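Local coordinates for UPF0141 protein yjdB (PDB 4TN0) that probably transfers phosphoethanolamine to cell-surface targets, is required for polymyxin resistance and motility, and has a zinc-binding periplasmic domain of alkaline phosphatase-like fold, at residues S156-R164 and T175-K183. Numbering follows the deposited sequence.
Sequences SHGPTYYKR and TCDTNELSK
Tyr162 lays its ring against the backbone of Asp177 and Thr178. Both segments belong to the long loop between strand 146-152 and helix 186-211 of the alkaline phosphatase-like fold. Tyr162 CB starts the contact, 3.5 Å from Asp177 OD1. Tyr162 CG then sits 3.6 Å from Asp177 CA. Further out, CD1 and CE1 pass the Asp177 C to Thr178 N peptide, with Tyr162 CE1 3.5 Å from Thr178 N. Tyr162 CZ lies 3.9 Å from Asp177 O, and the hydroxyl OH beyond it 4.2 Å from that oxygen. With chi1 at 70°, CG lies between the backbone N and C, and the ring turns onto this peptide. Asp177 C lies over one face and Lys163 CG over the opposite one. Asp177 CB adds a CH-pi contact, 20° off the ring normal. Asp177 OD1 also accepts a hydrogen bond from Thr175 OG1. A disulfide links Cys176 to Cys184, just before helix 186-211. No hydrogen bond joins the two segments. The second patch is apolar: Leu181 crosses the Tyr161 side chain at about a right angle. Tyr161 OH is hydrogen-bonded to Glu229. Leu181 CD1 lies 3.7 Å from Tyr161 CE2 and 4.0 Å from Pro159 CB.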
loop_
_atom_site.group_PDB
_atom_site.type_symbol
_atom_site.label_atom_id
_atom_site.label_comp_id
_atom_site.label_asym_id
_atom_site.label_seq_id
_atom_site.Cartn_x
_atom_site.Cartn_y
_atom_site.Cartn_z
ATOM N N SER A 156 -6.666 -0.828 -8.725
ATOM C CA SER A 156 -7.012 -1.693 -9.837
ATOM C C SER A 156 -8.289 -2.514 -9.610
ATOM O O SER A 156 -8.434 -3.565 -10.207
ATOM C CB SER A 156 -5.870 -2.668 -10.112
ATOM O OG SER A 156 -4.676 -2.024 -10.499
ATOM N N HIS A 157 -9.195 -2.055 -8.755
ATOM C CA HIS A 157 -10.387 -2.831 -8.413
ATOM C C HIS A 157 -11.089 -3.322 -9.678
ATOM O O HIS A 157 -11.250 -2.568 -10.621
ATOM C CB HIS A 157 -11.358 -1.984 -7.573
ATOM C CG HIS A 157 -12.581 -2.727 -7.126
ATOM N ND1 HIS A 157 -13.813 -2.575 -7.739
ATOM C CD2 HIS A 157 -12.772 -3.608 -6.112
ATOM C CE1 HIS A 157 -14.704 -3.342 -7.133
ATOM N NE2 HIS A 157 -14.097 -3.979 -6.142
ATOM N N GLY A 158 -11.439 -4.599 -9.722
ATOM C CA GLY A 158 -12.129 -5.175 -10.866
ATOM C C GLY A 158 -13.540 -5.572 -10.487
ATOM O O GLY A 158 -13.923 -5.446 -9.318
ATOM N N PRO A 159 -14.328 -6.070 -11.454
ATOM C CA PRO A 159 -14.010 -6.348 -12.865
ATOM C C PRO A 159 -14.037 -5.153 -13.835
ATOM O O PRO A 159 -13.571 -5.295 -14.978
ATOM C CB PRO A 159 -15.093 -7.353 -13.251
ATOM C CG PRO A 159 -16.256 -6.940 -12.416
ATOM C CD PRO A 159 -15.680 -6.538 -11.093
ATOM N N THR A 160 -14.526 -3.995 -13.393
ATOM C CA THR A 160 -14.570 -2.808 -14.254
ATOM C C THR A 160 -13.242 -2.034 -14.253
ATOM O O THR A 160 -13.226 -0.831 -13.943
ATOM C CB THR A 160 -15.671 -1.816 -13.826
ATOM O OG1 THR A 160 -15.475 -1.454 -12.458
ATOM C CG2 THR A 160 -17.060 -2.409 -14.022
ATOM N N TYR A 161 -12.149 -2.715 -14.596
ATOM C CA TYR A 161 -10.823 -2.112 -14.613
ATOM C C TYR A 161 -10.720 -0.819 -15.416
ATOM O O TYR A 161 -10.040 0.124 -15.009
ATOM C CB TYR A 161 -9.803 -3.092 -15.182
ATOM C CG TYR A 161 -9.763 -4.439 -14.514
ATOM C CD1 TYR A 161 -9.230 -4.569 -13.240
ATOM C CD2 TYR A 161 -10.181 -5.594 -15.180
ATOM C CE1 TYR A 161 -9.166 -5.802 -12.612
ATOM C CE2 TYR A 161 -10.122 -6.844 -14.563
ATOM C CZ TYR A 161 -9.599 -6.940 -13.271
ATOM O OH TYR A 161 -9.513 -8.147 -12.611
ATOM N N TYR A 162 -11.391 -0.784 -16.562
ATOM C CA TYR A 162 -11.285 0.335 -17.496
ATOM C C TYR A 162 -11.824 1.624 -16.888
ATOM O O TYR A 162 -11.591 2.701 -17.421
ATOM C CB TYR A 162 -12.029 0.012 -18.799
ATOM C CG TYR A 162 -13.519 -0.031 -18.624
ATOM C CD1 TYR A 162 -14.142 -1.165 -18.140
ATOM C CD2 TYR A 162 -14.309 1.071 -18.942
ATOM C CE1 TYR A 162 -15.511 -1.210 -17.968
ATOM C CE2 TYR A 162 -15.685 1.038 -18.772
ATOM C CZ TYR A 162 -16.280 -0.103 -18.289
ATOM O OH TYR A 162 -17.645 -0.151 -18.118
ATOM N N LYS A 163 -12.544 1.514 -15.774
ATOM C CA LYS A 163 -13.109 2.695 -15.129
ATOM C C LYS A 163 -12.163 3.302 -14.098
ATOM O O LYS A 163 -12.487 4.305 -13.489
ATOM C CB LYS A 163 -14.426 2.365 -14.428
ATOM C CG LYS A 163 -15.646 2.111 -15.329
ATOM C CD LYS A 163 -16.802 1.727 -14.414
ATOM C CE LYS A 163 -18.160 1.776 -15.036
ATOM N NZ LYS A 163 -19.123 1.365 -13.954
ATOM N N ARG A 164 -11.003 2.695 -13.891
ATOM C CA ARG A 164 -10.121 3.122 -12.797
ATOM C C ARG A 164 -9.223 4.294 -13.200
ATOM O O ARG A 164 -8.710 5.012 -12.349
ATOM C CB ARG A 164 -9.246 1.944 -12.325
ATOM C CG ARG A 164 -10.022 0.705 -11.836
ATOM C CD ARG A 164 -10.596 0.881 -10.437
ATOM N NE ARG A 164 -11.875 1.580 -10.423
ATOM C CZ ARG A 164 -13.066 1.006 -10.563
ATOM N NH1 ARG A 164 -14.161 1.762 -10.533
ATOM N NH2 ARG A 164 -13.171 -0.313 -10.721
ATOM N N THR A 175 -7.930 -2.297 -25.385
ATOM C CA THR A 175 -8.372 -2.487 -24.018
ATOM C C THR A 175 -9.668 -3.296 -23.908
ATOM O O THR A 175 -10.360 -3.551 -24.897
ATOM C CB THR A 175 -8.604 -1.116 -23.316
ATOM O OG1 THR A 175 -9.705 -0.431 -23.931
ATOM C CG2 THR A 175 -7.349 -0.249 -23.374
ATOM N N CYS A 176 -10.007 -3.675 -22.683
ATOM C CA CYS A 176 -11.203 -4.455 -22.397
ATOM C C CYS A 176 -12.166 -3.577 -21.621
ATOM O O CYS A 176 -12.043 -3.459 -20.406
ATOM C CB CYS A 176 -10.827 -5.713 -21.601
ATOM S SG CYS A 176 -12.163 -6.750 -20.975
ATOM N N ASP A 177 -13.103 -2.931 -22.318
ATOM C CA ASP A 177 -13.951 -1.911 -21.685
ATOM C C ASP A 177 -15.297 -2.514 -21.289
ATOM O O ASP A 177 -16.363 -2.024 -21.659
ATOM C CB ASP A 177 -14.130 -0.702 -22.619
ATOM C CG ASP A 177 -12.792 -0.080 -23.051
ATOM O OD1 ASP A 177 -11.806 -0.108 -22.290
ATOM O OD2 ASP A 177 -12.692 0.365 -24.211
ATOM N N THR A 178 -15.229 -3.579 -20.505
ATOM C CA THR A 178 -16.424 -4.252 -20.028
ATOM C C THR A 178 -16.092 -4.945 -18.708
ATOM O O THR A 178 -14.921 -5.175 -18.410
ATOM C CB THR A 178 -16.929 -5.288 -21.075
ATOM O OG1 THR A 178 -18.044 -6.019 -20.554
ATOM C CG2 THR A 178 -15.831 -6.252 -21.451
ATOM N N ASN A 179 -17.110 -5.278 -17.923
ATOM C CA ASN A 179 -16.907 -6.095 -16.733
ATOM C C ASN A 179 -16.984 -7.618 -17.089
ATOM O O ASN A 179 -16.775 -8.488 -16.255
ATOM C CB ASN A 179 -17.909 -5.676 -15.661
ATOM C CG ASN A 179 -19.320 -5.956 -16.047
ATOM O OD1 ASN A 179 -19.671 -5.911 -17.218
ATOM N ND2 ASN A 179 -20.172 -6.142 -15.047
ATOM N N GLU A 180 -17.425 -7.900 -18.306
ATOM C CA GLU A 180 -17.614 -9.252 -18.838
ATOM C C GLU A 180 -16.289 -9.773 -19.396
ATOM O O GLU A 180 -16.106 -9.927 -20.610
ATOM C CB GLU A 180 -18.724 -9.182 -19.892
ATOM C CG GLU A 180 -20.022 -8.675 -19.249
ATOM C CD GLU A 180 -21.239 -8.594 -20.184
ATOM O OE1 GLU A 180 -21.146 -8.973 -21.357
ATOM O OE2 GLU A 180 -22.319 -8.188 -19.710
ATOM N N LEU A 181 -15.376 -10.038 -18.476
ATOM C CA LEU A 181 -13.965 -10.228 -18.773
ATOM C C LEU A 181 -13.662 -11.381 -19.679
ATOM O O LEU A 181 -12.714 -11.308 -20.458
ATOM C CB LEU A 181 -13.186 -10.417 -17.471
ATOM C CG LEU A 181 -13.378 -9.321 -16.448
ATOM C CD1 LEU A 181 -12.467 -9.601 -15.250
ATOM C CD2 LEU A 181 -13.047 -7.982 -17.095
ATOM N N SER A 182 -14.433 -12.457 -19.601
ATOM C CA SER A 182 -14.023 -13.602 -20.422
ATOM C C SER A 182 -14.296 -13.368 -21.915
ATOM O O SER A 182 -13.689 -14.026 -22.756
ATOM C CB SER A 182 -14.685 -14.900 -19.967
ATOM O OG SER A 182 -16.092 -14.841 -20.038
ATOM N N LYS A 183 -15.116 -12.376 -22.246
ATOM C CA LYS A 183 -15.378 -12.058 -23.662
ATOM C C LYS A 183 -14.174 -11.398 -24.342
ATOM O O LYS A 183 -13.976 -11.560 -25.541
ATOM C CB LYS A 183 -16.594 -11.134 -23.784
ATOM C CG LYS A 183 -17.864 -11.785 -23.297
ATOM C CD LYS A 183 -19.040 -10.855 -23.333
ATOM C CE LYS A 183 -20.306 -11.645 -23.089
ATOM N NZ LYS A 183 -21.549 -10.829 -22.954
#